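Local coordinates for protein 4-amino-4-deoxychorismate lyase (Legionella pneumophila, PDB 3LUL) that belongs to the class IV aminotransferase family, whose members share the fold of the type IV pyridoxal phosphate enzymes, at residues Leu124-Asp132 and Glu147-Ala155; Leu164-Val172 and Ile220-Glu228. All coordinates share one frame; numbering follows the deposited sequence. Where two conformers were deposited one is given.

Interaction 1 of 2, residues Leu124-Asp132 and Glu147-Ala155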
# COMPACT_ATOMS: atom_id res chain seq x y z
N LEU B 124 5.10 19.91 11.22
CA LEU B 124 4.06 19.08 10.60
C LEU B 124 3.14 19.89 9.71
O LEU B 124 2.92 21.08 9.96
CB LEU B 124 3.20 18.43 11.67
CG LEU B 124 3.92 17.53 12.66
CD1 LEU B 124 2.94 16.94 13.68
CD2 LEU B 124 4.65 16.39 11.93
N ILE B 125 2.60 19.24 8.67
CA ILE B 125 1.49 19.75 7.89
C ILE B 125 0.37 18.73 7.90
O ILE B 125 0.62 17.53 8.00
CB ILE B 125 1.86 20.17 6.42
CG1 ILE B 125 2.59 19.06 5.66
CG2 ILE B 125 2.68 21.52 6.40
CD1 ILE B 125 1.94 18.63 4.37
N SER B 126 -0.86 19.21 7.82
CA SER B 126 -2.02 18.32 7.80
C SER B 126 -2.25 17.87 6.37
O SER B 126 -2.25 18.69 5.47
CB SER B 126 -3.27 19.08 8.25
OG SER B 126 -3.21 19.46 9.60
N ILE B 127 -2.52 16.60 6.16
CA ILE B 127 -2.82 16.07 4.84
C ILE B 127 -4.32 16.26 4.54
O ILE B 127 -5.17 16.09 5.42
CB ILE B 127 -2.39 14.59 4.81
CG1 ILE B 127 -0.83 14.50 4.80
CG2 ILE B 127 -3.01 13.83 3.66
CD1 ILE B 127 -0.13 14.93 3.52
N ASN B 128 -4.63 16.55 3.28
CA ASN B 128 -6.01 16.88 2.87
C ASN B 128 -6.90 15.65 2.65
O ASN B 128 -8.10 15.69 2.88
CB ASN B 128 -6.04 17.76 1.60
CG ASN B 128 -5.49 17.06 0.39
OD1 ASN B 128 -4.37 16.55 0.40
ND2 ASN B 128 -6.29 17.02 -0.68
N TRP B 129 -6.33 14.57 2.17
CA TRP B 129 -7.14 13.36 2.02
C TRP B 129 -7.33 12.67 3.39
O TRP B 129 -6.45 12.73 4.28
CB TRP B 129 -6.56 12.43 0.95
CG TRP B 129 -5.28 11.74 1.30
CD1 TRP B 129 -5.13 10.60 2.02
CD2 TRP B 129 -3.96 12.10 0.85
NE1 TRP B 129 -3.81 10.26 2.09
CE2 TRP B 129 -3.08 11.15 1.35
CE3 TRP B 129 -3.44 13.13 0.07
CZ2 TRP B 129 -1.69 11.20 1.13
CZ3 TRP B 129 -2.03 13.17 -0.17
CH2 TRP B 129 -1.20 12.22 0.37
N LEU B 130 -8.51 12.04 3.56
CA LEU B 130 -8.89 11.39 4.82
C LEU B 130 -8.86 9.87 4.73
O LEU B 130 -9.03 9.30 3.66
CB LEU B 130 -10.26 11.89 5.24
CG LEU B 130 -10.44 13.43 5.33
CD1 LEU B 130 -11.90 13.79 5.74
CD2 LEU B 130 -9.45 14.11 6.27
N ARG B 131 -8.70 9.23 5.89
CA ARG B 131 -8.69 7.77 6.02
C ARG B 131 -9.95 7.29 6.72
O ARG B 131 -10.37 7.85 7.72
CB ARG B 131 -7.48 7.29 6.82
CG ARG B 131 -6.17 7.57 6.17
CD ARG B 131 -4.95 7.32 7.08
NE ARG B 131 -3.74 7.43 6.27
CZ ARG B 131 -2.52 7.24 6.77
NH1 ARG B 131 -2.36 6.96 8.06
NH2 ARG B 131 -1.45 7.31 5.99
N ASP B 132 -10.54 6.21 6.21
CA ASP B 132 -11.63 5.54 6.92
C ASP B 132 -11.02 4.74 8.05
O ASP B 132 -10.20 3.87 7.84
CB ASP B 132 -12.41 4.61 5.98
CG ASP B 132 -13.75 4.19 6.53
OD1 ASP B 132 -13.90 4.14 7.77
OD2 ASP B 132 -14.67 3.90 5.73
N GLU B 147 1.57 5.73 0.34
CA GLU B 147 0.75 6.84 0.81
C GLU B 147 1.55 7.76 1.74
O GLU B 147 1.51 9.00 1.60
CB GLU B 147 -0.50 6.32 1.51
CG GLU B 147 -1.46 7.43 1.87
CD GLU B 147 -2.66 6.95 2.67
OE1 GLU B 147 -3.15 5.82 2.46
OE2 GLU B 147 -3.13 7.78 3.46
N ALA B 148 2.27 7.13 2.67
CA ALA B 148 3.13 7.81 3.61
C ALA B 148 4.27 8.53 2.91
O ALA B 148 4.61 9.65 3.26
CB ALA B 148 3.69 6.84 4.67
N ILE B 149 4.87 7.87 1.94
CA ILE B 149 5.94 8.48 1.14
C ILE B 149 5.46 9.74 0.43
O ILE B 149 6.10 10.78 0.52
CB ILE B 149 6.53 7.46 0.10
CG1 ILE B 149 7.27 6.34 0.84
CG2 ILE B 149 7.47 8.17 -0.90
CD1 ILE B 149 7.61 5.15 -0.04
N ILE B 150 4.33 9.65 -0.25
CA ILE B 150 3.78 10.81 -0.97
C ILE B 150 3.51 11.99 0.02
O ILE B 150 3.90 13.13 -0.24
CB ILE B 150 2.50 10.41 -1.76
CG1 ILE B 150 2.85 9.40 -2.89
CG2 ILE B 150 1.78 11.69 -2.32
CD1 ILE B 150 1.61 8.82 -3.57
N ALA B 151 2.86 11.67 1.14
CA ALA B 151 2.51 12.65 2.17
C ALA B 151 3.77 13.30 2.75
O ALA B 151 3.86 14.52 2.87
CB ALA B 151 1.69 11.97 3.24
N GLN B 152 4.79 12.50 3.04
CA GLN B 152 6.05 13.08 3.53
C GLN B 152 6.78 13.96 2.51
O GLN B 152 7.28 15.04 2.83
CB GLN B 152 7.00 12.01 4.05
CG GLN B 152 8.29 12.65 4.59
CD GLN B 152 8.91 11.88 5.67
OE1 GLN B 152 9.10 10.68 5.55
NE2 GLN B 152 9.21 12.53 6.77
N ARG B 153 6.82 13.53 1.26
CA ARG B 153 7.33 14.40 0.20
C ARG B 153 6.60 15.73 0.09
O ARG B 153 7.23 16.75 -0.18
CB ARG B 153 7.30 13.71 -1.13
CG ARG B 153 8.27 12.52 -1.23
CD ARG B 153 8.45 12.18 -2.72
NE ARG B 153 8.96 10.83 -2.98
CZ ARG B 153 10.17 10.40 -2.62
NH1 ARG B 153 11.01 11.21 -1.95
NH2 ARG B 153 10.56 9.17 -2.94
N GLN B 154 5.28 15.73 0.32
CA GLN B 154 4.52 17.01 0.23
C GLN B 154 4.90 17.94 1.36
O GLN B 154 5.06 19.17 1.17
CB GLN B 154 3.01 16.78 0.32
CG GLN B 154 2.41 16.15 -0.90
CD GLN B 154 0.87 16.19 -0.92
OE1 GLN B 154 0.24 16.75 -0.03
NE2 GLN B 154 0.29 15.56 -1.93
N ALA B 155 5.01 17.36 2.54
CA ALA B 155 5.51 18.06 3.72
C ALA B 155 6.87 18.71 3.47
O ALA B 155 7.05 19.89 3.72
CB ALA B 155 5.61 17.06 4.92

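Interaction 2 of 2, residues Leu164-Val172 and Ile220-Glu228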
# COMPACT_ATOMS: atom_id res chain seq x y z
N LEU B 164 0.70 14.79 8.97
CA LEU B 164 -0.29 14.33 9.92
C LEU B 164 -1.60 14.00 9.20
O LEU B 164 -2.16 14.82 8.44
CB LEU B 164 -0.53 15.40 10.97
CG LEU B 164 -1.42 15.03 12.14
CD1 LEU B 164 -0.79 13.93 13.04
CD2 LEU B 164 -1.68 16.32 12.97
N PHE B 165 -2.08 12.78 9.43
CA PHE B 165 -3.33 12.29 8.85
C PHE B 165 -4.52 12.38 9.82
O PHE B 165 -4.39 12.22 11.05
CB PHE B 165 -3.20 10.84 8.40
CG PHE B 165 -2.07 10.62 7.45
CD1 PHE B 165 -2.25 10.79 6.08
CD2 PHE B 165 -0.83 10.25 7.90
CE1 PHE B 165 -1.22 10.57 5.16
CE2 PHE B 165 0.23 10.03 6.99
CZ PHE B 165 0.04 10.21 5.62
N PHE B 166 -5.67 12.60 9.20
CA PHE B 166 -6.97 12.62 9.81
C PHE B 166 -7.90 11.54 9.21
O PHE B 166 -7.73 11.10 8.04
CB PHE B 166 -7.58 13.99 9.65
CG PHE B 166 -6.85 15.08 10.43
CD1 PHE B 166 -5.64 15.59 9.97
CD2 PHE B 166 -7.37 15.57 11.62
CE1 PHE B 166 -4.93 16.58 10.72
CE2 PHE B 166 -6.68 16.55 12.35
CZ PHE B 166 -5.48 17.05 11.89
N ASN B 167 -8.85 11.07 10.02
CA ASN B 167 -9.84 10.12 9.55
C ASN B 167 -11.06 10.86 8.98
O ASN B 167 -11.11 12.11 9.01
CB ASN B 167 -10.21 9.02 10.59
CG ASN B 167 -10.94 9.54 11.81
OD1 ASN B 167 -11.60 10.58 11.77
ND2 ASN B 167 -10.87 8.77 12.90
N THR B 168 -12.01 10.11 8.42
CA THR B 168 -13.20 10.68 7.79
C THR B 168 -14.22 11.25 8.79
O THR B 168 -15.20 11.88 8.38
CB THR B 168 -13.87 9.66 6.81
OG1 THR B 168 -14.22 8.48 7.54
CG2 THR B 168 -12.91 9.29 5.65
N GLU B 169 -13.95 11.12 10.09
CA GLU B 169 -14.71 11.81 11.13
C GLU B 169 -13.97 13.08 11.58
O GLU B 169 -14.34 13.66 12.58
CB GLU B 169 -14.96 10.86 12.32
CG GLU B 169 -15.83 9.64 11.93
CD GLU B 169 -15.85 8.54 12.98
OE1 GLU B 169 -15.10 8.61 13.98
OE2 GLU B 169 -16.63 7.57 12.82
N ASN B 170 -12.95 13.49 10.82
CA ASN B 170 -12.09 14.65 11.11
C ASN B 170 -11.38 14.56 12.45
O ASN B 170 -11.11 15.58 13.08
CB ASN B 170 -12.87 15.94 10.99
CG ASN B 170 -13.48 16.09 9.63
OD1 ASN B 170 -14.70 16.10 9.51
ND2 ASN B 170 -12.65 16.19 8.60
N HIS B 171 -11.01 13.35 12.84
CA HIS B 171 -10.21 13.15 14.04
C HIS B 171 -8.78 12.78 13.63
O HIS B 171 -8.57 12.05 12.65
CB HIS B 171 -10.82 12.09 14.94
CG HIS B 171 -12.16 12.47 15.50
ND1 HIS B 171 -13.20 11.57 15.58
CD2 HIS B 171 -12.63 13.64 15.98
CE1 HIS B 171 -14.26 12.17 16.09
NE2 HIS B 171 -13.94 13.43 16.34
N VAL B 172 -7.82 13.33 14.36
CA VAL B 172 -6.38 13.05 14.20
C VAL B 172 -6.09 11.56 14.36
O VAL B 172 -6.64 10.92 15.25
CB VAL B 172 -5.55 13.78 15.30
CG1 VAL B 172 -4.04 13.61 15.04
CG2 VAL B 172 -5.93 15.24 15.41
N ILE B 220 -8.69 9.45 23.56
CA ILE B 220 -9.95 10.01 23.05
C ILE B 220 -9.81 10.50 21.59
O ILE B 220 -8.70 10.69 21.08
CB ILE B 220 -10.46 11.21 23.90
CG1 ILE B 220 -9.49 12.41 23.83
CG2 ILE B 220 -10.71 10.78 25.35
CD1 ILE B 220 -10.05 13.69 24.50
N SER B 221 -10.94 10.72 20.95
CA SER B 221 -10.94 11.25 19.59
C SER B 221 -10.65 12.73 19.70
O SER B 221 -11.25 13.43 20.54
CB SER B 221 -12.28 10.99 18.91
OG SER B 221 -12.50 9.60 18.75
N LEU B 222 -9.71 13.18 18.87
CA LEU B 222 -9.18 14.55 18.94
C LEU B 222 -9.39 15.27 17.62
O LEU B 222 -9.00 14.76 16.57
CB LEU B 222 -7.69 14.52 19.26
CG LEU B 222 -7.29 14.04 20.65
CD1 LEU B 222 -5.84 13.59 20.67
CD2 LEU B 222 -7.56 15.13 21.68
N THR B 223 -10.00 16.44 17.67
CA THR B 223 -10.18 17.28 16.47
C THR B 223 -8.90 18.09 16.22
O THR B 223 -8.00 18.16 17.08
CB THR B 223 -11.35 18.24 16.68
OG1 THR B 223 -11.05 19.05 17.81
CG2 THR B 223 -12.65 17.49 16.94
N LYS B 224 -8.84 18.75 15.06
CA LYS B 224 -7.69 19.61 14.72
C LYS B 224 -7.61 20.79 15.70
O LYS B 224 -6.52 21.21 16.10
CB LYS B 224 -7.78 20.13 13.28
CG LYS B 224 -6.53 20.86 12.82
CD LYS B 224 -6.61 21.24 11.35
CE LYS B 224 -5.33 21.91 10.90
NZ LYS B 224 -5.51 22.79 9.71
N LYS B 225 -8.78 21.27 16.11
CA LYS B 225 -8.88 22.35 17.08
C LYS B 225 -8.26 21.97 18.43
O LYS B 225 -7.64 22.82 19.06
CB LYS B 225 -10.33 22.79 17.27
CG LYS B 225 -10.48 23.98 18.26
CD LYS B 225 -11.91 24.48 18.38
CE LYS B 225 -12.10 25.32 19.66
NZ LYS B 225 -11.00 26.29 19.91
N ARG B 226 -8.41 20.72 18.87
CA ARG B 226 -7.70 20.26 20.09
C ARG B 226 -6.19 20.37 19.99
O ARG B 226 -5.53 20.74 20.97
CB ARG B 226 -8.05 18.82 20.45
CG ARG B 226 -9.48 18.60 20.86
CD ARG B 226 -9.85 19.39 22.08
NE ARG B 226 -8.94 19.17 23.20
CZ ARG B 226 -9.07 18.22 24.13
NH1 ARG B 226 -10.09 17.37 24.11
NH2 ARG B 226 -8.16 18.13 25.11
N ILE B 227 -5.65 20.03 18.82
CA ILE B 227 -4.20 20.12 18.62
C ILE B 227 -3.78 21.58 18.64
O ILE B 227 -2.83 21.96 19.34
CB ILE B 227 -3.74 19.49 17.28
CG1 ILE B 227 -4.22 18.06 17.17
CG2 ILE B 227 -2.25 19.49 17.16
CD1 ILE B 227 -4.11 17.52 15.72
N GLU B 228 -4.51 22.42 17.91
CA GLU B 228 -4.17 23.84 17.78
C GLU B 228 -4.15 24.52 19.14
O GLU B 228 -3.33 25.40 19.39
CB GLU B 228 -5.15 24.52 16.81
CG GLU B 228 -4.93 23.99 15.39
CD GLU B 228 -5.98 24.40 14.38
OE1 GLU B 228 -7.10 24.80 14.76
OE2 GLU B 228 -5.67 24.28 13.17
O HOH W 1 -10.54 18.19 12.88
O HOH W 2 -8.34 11.21 17.31

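Interaction 1 of 2, residues Leu124-Asp132 and Glu147-Ala155
The indole of Trp129 meets helix 147-155 with its edge: Glu147 OE2 lies near the ring plane at NE1, and Gln154 NE2 approaches CZ3 at 3.8 Å. One face of the ring carries Ile127 CG2, 3.4 Å above its centre. Ile150 CG2 and Ala151 CB come to the ring obliquely. The Arg131 guanidinium also receives Glu147 OE2 at its edge, almost in its plane.

The contact joins the first strand and the helix of a beta-alpha-beta crossover, completed by the parallel strand 162-167. Strand and helix axes cross at 128°. With chi1 at 52°, Ile125 CG1 sits between its backbone N and carbonyl carbon, which turns it to Ala155, 3.7 Å from CB. Ile127 CD1 presses on Ala151 CB at 3.5 Å, tighter than usual. Trp129 also packs on Pro136 of the second subunit.

Glu147 reaches across with an extended chain, and Tyr138 OH holds its OE1. Arg131 also makes a cation-pi contact with Phe165. Two good bonds reach Glu147 OE2 from opposite faces of the carboxylate plane: Trp129 NE1 donates at 2.9 Å and a straight 166°, and Arg131 NE completes a salt bridge at 2.9 Å; Arg131 NH2 adds a weak third.

Interaction 2 of 2, residues Leu164-Val172 and Ile220-Glu228
One direct backbone hydrogen bond links the segments, Val172 N to Leu222 O at 2.9 Å and 162°. A water extends this pairing by donating a hydrogen bond to Val172 O and accepting one from Leu222 N. Another water joins Asn170 O to Lys224 N in the same way. His171 CA adds a CA-H...O contact to Leu222 O at 3.2 Å.

The His171 imidazole is sandwiched. Ser221 CB makes a CH-pi contact, 3.6 Å from the ring centroid, and Glu169 O covers the opposite face. Thr223 CG2 sits at the ring edge, 4.0 Å from His171 CD2. Asp195 holds the Ser221 hydroxyl. Asn167 OD1 fixes the turn before His171, taking Glu169 N in an Asx turn and His171 N from the other face of the amide.

Phe166 CE2 lies 3.9 Å from Lys224 CB, the two side chains crossing at about a right angle. Leu164 holds CG anti to its backbone N (chi1 -173°), which carries CD2 tip to tip with Ile227 CD1 at 3.9 Å.

Thr223 N-caps helix 224-228 through a weak bond from Arg226 N. The short helix packs against strand 162-167, with Ile227 also touching Phe253 and Leu222 touching strand 187-190.

The two contacts lie 14 Å apart, centre to centre, and share one sheet. Strands 122-131 and 162-167 are parallel neighbours in it. Ile125 O to Leu164 N joins the strands, and Arg131 O to Thr168 N continues just past the end of strand 162-167, each probably a hydrogen bond at 2.9 Å. Alternate residues serve the two contacts: Ile125, Ile127 and Phe165 face helix 146-157 of interaction 1, while Ser126 and Phe166 face Lys224 of interaction 2. Asp249 connects them further, since its OD2 binds both Ser126 OG and Lys224 NZ. Lys141, modified with pyridoxal phosphate (LLP), lies in the connection between the two segments of interaction 1, so that contact brackets the cofactor lysine in the chain.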